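Long-range contact in probable quinone reductase Qor (NADPH:quinone reductase) (Zeta-crystallin homolog protein) (Mycobacterium tuberculosis, PDB 4RVU), which probably reduces quinones with electrons taken from NADPH, which it binds in a Rossmann-type nucleotide-binding domain: residues Thr148-Ala153 and Arg172-Val177. Sequence-based numbering, arbitrary orientation.
Sequences TVLVHA and RVITTV. With NDP (NADPH dihydro-nicotinamide-adenine-dinucleotide phosphate), chain E.
H152 and T176 meet where two neighbouring parallel strands run out toward NADPH. The imidazole presents its edge to the threonine: ND1 lies 2.9 Å from T176 OG1 in a hydrogen bond whose donor may be either group, and L150 CG lies over one ring face, toward the rim. T176 holds OG1 between its backbone N and carbonyl carbon (chi1 56°), which turns the hydroxyl to H152 and lets it also take a weak bond from A153 N. The other ring nitrogen, NE2, bonds to S232 OG, and the two bonds together should fix the ring's rotation.

Behind this pair three alternating backbone bonds of 2.8 to 2.9 Å, V149 N to R172 O, I174 N to V149 O and V151 N to I174 O, join the strands in regular parallel pairing; a fourth, T176 N to V151 O, is weak. V149, V151 and V173 share one sheet face, where V173 spreads its two methyls, CG2 to V149 CG2 and CG1 to V151 CG2, each 4.0 Å away, with V151 and V173 packing against helix 157-168. On the other face T148 CG2 meets I174 CD1 at 3.8 Å. T148 and R172 point the same way side by side, a water joining T148 OG1 to R172 NH1, which also bonds to L211 O, while R172 NE forms a salt bridge with D192.

Strand 148-151, helix 157-168 and strand 172-176 form the beta-alpha-beta unit of a Rossmann fold. A153 CB packs 3.5 Å from O4B of NADPH, with V177 CA beside O3X of the 2'-phosphate. With one firm partner, H152 ND1, and a weak one, A153 N, T176 OG1 helps hold together the strand ends that border the cofactor.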
loop_
_atom_site.group_PDB
_atom_site.type_symbol
_atom_site.label_atom_id
_atom_site.label_comp_id
_atom_site.label_asym_id
_atom_site.label_seq_id
_atom_site.Cartn_x
_atom_site.Cartn_y
_atom_site.Cartn_z
ATOM N N THR A 148 0.884 16.879 5.934
ATOM C CA THR A 148 0.001 17.538 4.980
ATOM C C THR A 148 -0.628 16.437 4.146
ATOM O O THR A 148 0.067 15.520 3.716
ATOM C CB THR A 148 0.759 18.491 4.039
ATOM O OG1 THR A 148 1.384 19.523 4.807
ATOM C CG2 THR A 148 -0.203 19.126 3.045
ATOM N N VAL A 149 -1.942 16.484 3.959
ATOM C CA VAL A 149 -2.613 15.474 3.148
ATOM C C VAL A 149 -3.443 16.133 2.061
ATOM O O VAL A 149 -3.850 17.285 2.196
ATOM C CB VAL A 149 -3.510 14.530 4.001
ATOM C CG1 VAL A 149 -2.679 13.801 5.042
ATOM C CG2 VAL A 149 -4.644 15.321 4.671
ATOM N N LEU A 150 -3.683 15.397 0.983
ATOM C CA LEU A 150 -4.586 15.843 -0.078
ATOM C C LEU A 150 -5.897 15.064 0.012
ATOM O O LEU A 150 -5.896 13.826 0.103
ATOM C CB LEU A 150 -3.934 15.626 -1.453
ATOM C CG LEU A 150 -4.783 15.791 -2.713
ATOM C CD1 LEU A 150 -5.310 17.217 -2.817
ATOM C CD2 LEU A 150 -3.986 15.426 -3.942
ATOM N N VAL A 151 -7.011 15.791 0.007
ATOM C CA VAL A 151 -8.339 15.183 0.055
ATOM C C VAL A 151 -9.155 15.676 -1.132
ATOM O O VAL A 151 -9.543 16.848 -1.178
ATOM C CB VAL A 151 -9.076 15.581 1.352
ATOM C CG1 VAL A 151 -10.505 15.030 1.356
ATOM C CG2 VAL A 151 -8.320 15.084 2.574
ATOM N N HIS A 152 -9.412 14.794 -2.089
ATOM C CA HIS A 152 -10.239 15.159 -3.237
ATOM C C HIS A 152 -11.707 15.288 -2.828
ATOM O O HIS A 152 -12.122 14.715 -1.813
ATOM C CB HIS A 152 -10.075 14.133 -4.360
ATOM C CG HIS A 152 -8.725 14.162 -5.009
ATOM N ND1 HIS A 152 -8.245 15.270 -5.679
ATOM C CD2 HIS A 152 -7.756 13.217 -5.096
ATOM C CE1 HIS A 152 -7.038 15.005 -6.151
ATOM N NE2 HIS A 152 -6.717 13.766 -5.811
ATOM N N ALA A 153 -12.485 16.037 -3.614
ATOM C CA ALA A 153 -13.900 16.292 -3.317
ATOM C C ALA A 153 -14.095 16.777 -1.883
ATOM O O ALA A 153 -14.869 16.190 -1.106
ATOM C CB ALA A 153 -14.745 15.037 -3.588
ATOM N N ARG A 172 -2.313 19.633 8.006
ATOM C CA ARG A 172 -2.634 20.600 6.963
ATOM C C ARG A 172 -3.348 19.897 5.814
ATOM O O ARG A 172 -2.880 18.867 5.332
ATOM C CB ARG A 172 -1.351 21.251 6.452
ATOM C CG ARG A 172 -1.571 22.303 5.401
ATOM C CD ARG A 172 -0.229 22.897 4.990
ATOM N NE ARG A 172 -0.361 24.041 4.093
ATOM C CZ ARG A 172 0.363 24.200 2.989
ATOM N NH1 ARG A 172 1.249 23.277 2.645
ATOM N NH2 ARG A 172 0.192 25.271 2.226
ATOM N N VAL A 173 -4.487 20.427 5.386
ATOM C CA VAL A 173 -5.273 19.739 4.367
ATOM C C VAL A 173 -5.393 20.565 3.100
ATOM O O VAL A 173 -5.763 21.740 3.146
ATOM C CB VAL A 173 -6.692 19.397 4.876
ATOM C CG1 VAL A 173 -7.527 18.790 3.745
ATOM C CG2 VAL A 173 -6.618 18.455 6.066
ATOM N N ILE A 174 -5.070 19.949 1.973
ATOM C CA ILE A 174 -5.299 20.555 0.668
ATOM C C ILE A 174 -6.433 19.777 0.014
ATOM O O ILE A 174 -6.423 18.544 0.032
ATOM C CB ILE A 174 -4.039 20.461 -0.213
ATOM C CG1 ILE A 174 -2.838 21.085 0.500
ATOM C CG2 ILE A 174 -4.281 21.103 -1.582
ATOM C CD1 ILE A 174 -1.487 20.700 -0.137
ATOM N N THR A 175 -7.416 20.482 -0.545
ATOM C CA THR A 175 -8.561 19.824 -1.165
ATOM C C THR A 175 -8.745 20.200 -2.626
ATOM O O THR A 175 -8.132 21.151 -3.110
ATOM C CB THR A 175 -9.876 20.156 -0.425
ATOM O OG1 THR A 175 -10.133 21.563 -0.538
ATOM C CG2 THR A 175 -9.776 19.773 1.036
ATOM N N THR A 176 -9.574 19.428 -3.319
ATOM C CA THR A 176 -10.088 19.811 -4.634
ATOM C C THR A 176 -11.616 19.883 -4.598
ATOM O O THR A 176 -12.275 19.051 -3.959
ATOM C CB THR A 176 -9.669 18.826 -5.741
ATOM O OG1 THR A 176 -10.085 17.500 -5.386
ATOM C CG2 THR A 176 -8.149 18.852 -5.948
ATOM N N VAL A 177 -12.185 20.873 -5.280
ATOM C CA VAL A 177 -13.643 20.986 -5.403
ATOM C C VAL A 177 -13.987 21.525 -6.784
ATOM O O VAL A 177 -13.106 22.005 -7.491
ATOM C CB VAL A 177 -14.254 21.931 -4.344
ATOM C CG1 VAL A 177 -13.937 21.462 -2.927
ATOM C CG2 VAL A 177 -13.756 23.350 -4.571
HETATM P PA NDP E . -19.608 12.709 -2.027
HETATM O O1A NDP E . -20.597 13.421 -1.149
HETATM O O2A NDP E . -18.140 12.977 -1.859
HETATM O O5B NDP E . -20.005 12.968 -3.563
HETATM C C5B NDP E . -19.087 12.656 -4.605
HETATM C C4B NDP E . -18.289 13.911 -4.915
HETATM O O4B NDP E . -17.158 13.615 -5.735
HETATM C C3B NDP E . -19.114 14.914 -5.701
HETATM O O3B NDP E . -19.850 15.784 -4.842
HETATM C C2B NDP E . -18.074 15.663 -6.510
HETATM O O2B NDP E . -17.702 16.870 -5.859
HETATM C C1B NDP E . -16.881 14.722 -6.592
HETATM N N9A NDP E . -16.757 14.290 -8.003
HETATM C C8A NDP E . -15.698 14.502 -8.801
HETATM N N7A NDP E . -15.913 13.999 -10.039
HETATM C C5A NDP E . -17.142 13.459 -10.048
HETATM C C6A NDP E . -17.995 12.762 -11.038
HETATM N N6A NDP E . -17.555 12.542 -12.297
HETATM N N1A NDP E . -19.220 12.359 -10.642
HETATM C C2A NDP E . -19.662 12.576 -9.391
HETATM N N3A NDP E . -18.945 13.200 -8.444
HETATM C C4A NDP E . -17.699 13.657 -8.704
HETATM O O3 NDP E . -19.871 11.133 -1.895
HETATM P PN NDP E . -19.670 10.354 -0.507
HETATM O O1N NDP E . -19.200 11.332 0.536
HETATM O O2N NDP E . -20.899 9.515 -0.274
HETATM O O5D NDP E . -18.453 9.363 -0.846
HETATM C C5D NDP E . -17.191 9.881 -1.257
HETATM C C4D NDP E . -16.421 8.813 -2.019
HETATM O O4D NDP E . -15.907 7.845 -1.107
HETATM C C3D NDP E . -17.324 8.063 -2.975
HETATM O O3D NDP E . -16.582 7.786 -4.161
HETATM C C2D NDP E . -17.641 6.763 -2.269
HETATM O O2D NDP E . -17.826 5.713 -3.220
HETATM C C1D NDP E . -16.399 6.542 -1.421
HETATM N N1N NDP E . -16.639 5.821 -0.171
HETATM C C2N NDP E . -15.853 4.782 0.120
HETATM C C3N NDP E . -15.998 4.052 1.290
HETATM C C7N NDP E . -15.083 2.893 1.547
HETATM O O7N NDP E . -15.166 2.293 2.605
HETATM N N7N NDP E . -14.197 2.556 0.612
HETATM C C4N NDP E . -17.057 4.414 2.304
HETATM C C5N NDP E . -17.836 5.569 1.875
HETATM C C6N NDP E . -17.596 6.223 0.671
HETATM P P2B NDP E . -16.881 18.008 -6.645
HETATM O O1X NDP E . -16.470 17.345 -7.928
HETATM O O2X NDP E . -17.870 19.125 -6.822
HETATM O O3X NDP E . -15.748 18.352 -5.723
HETATM O O HOH W 1 2.637 21.835 4.255
#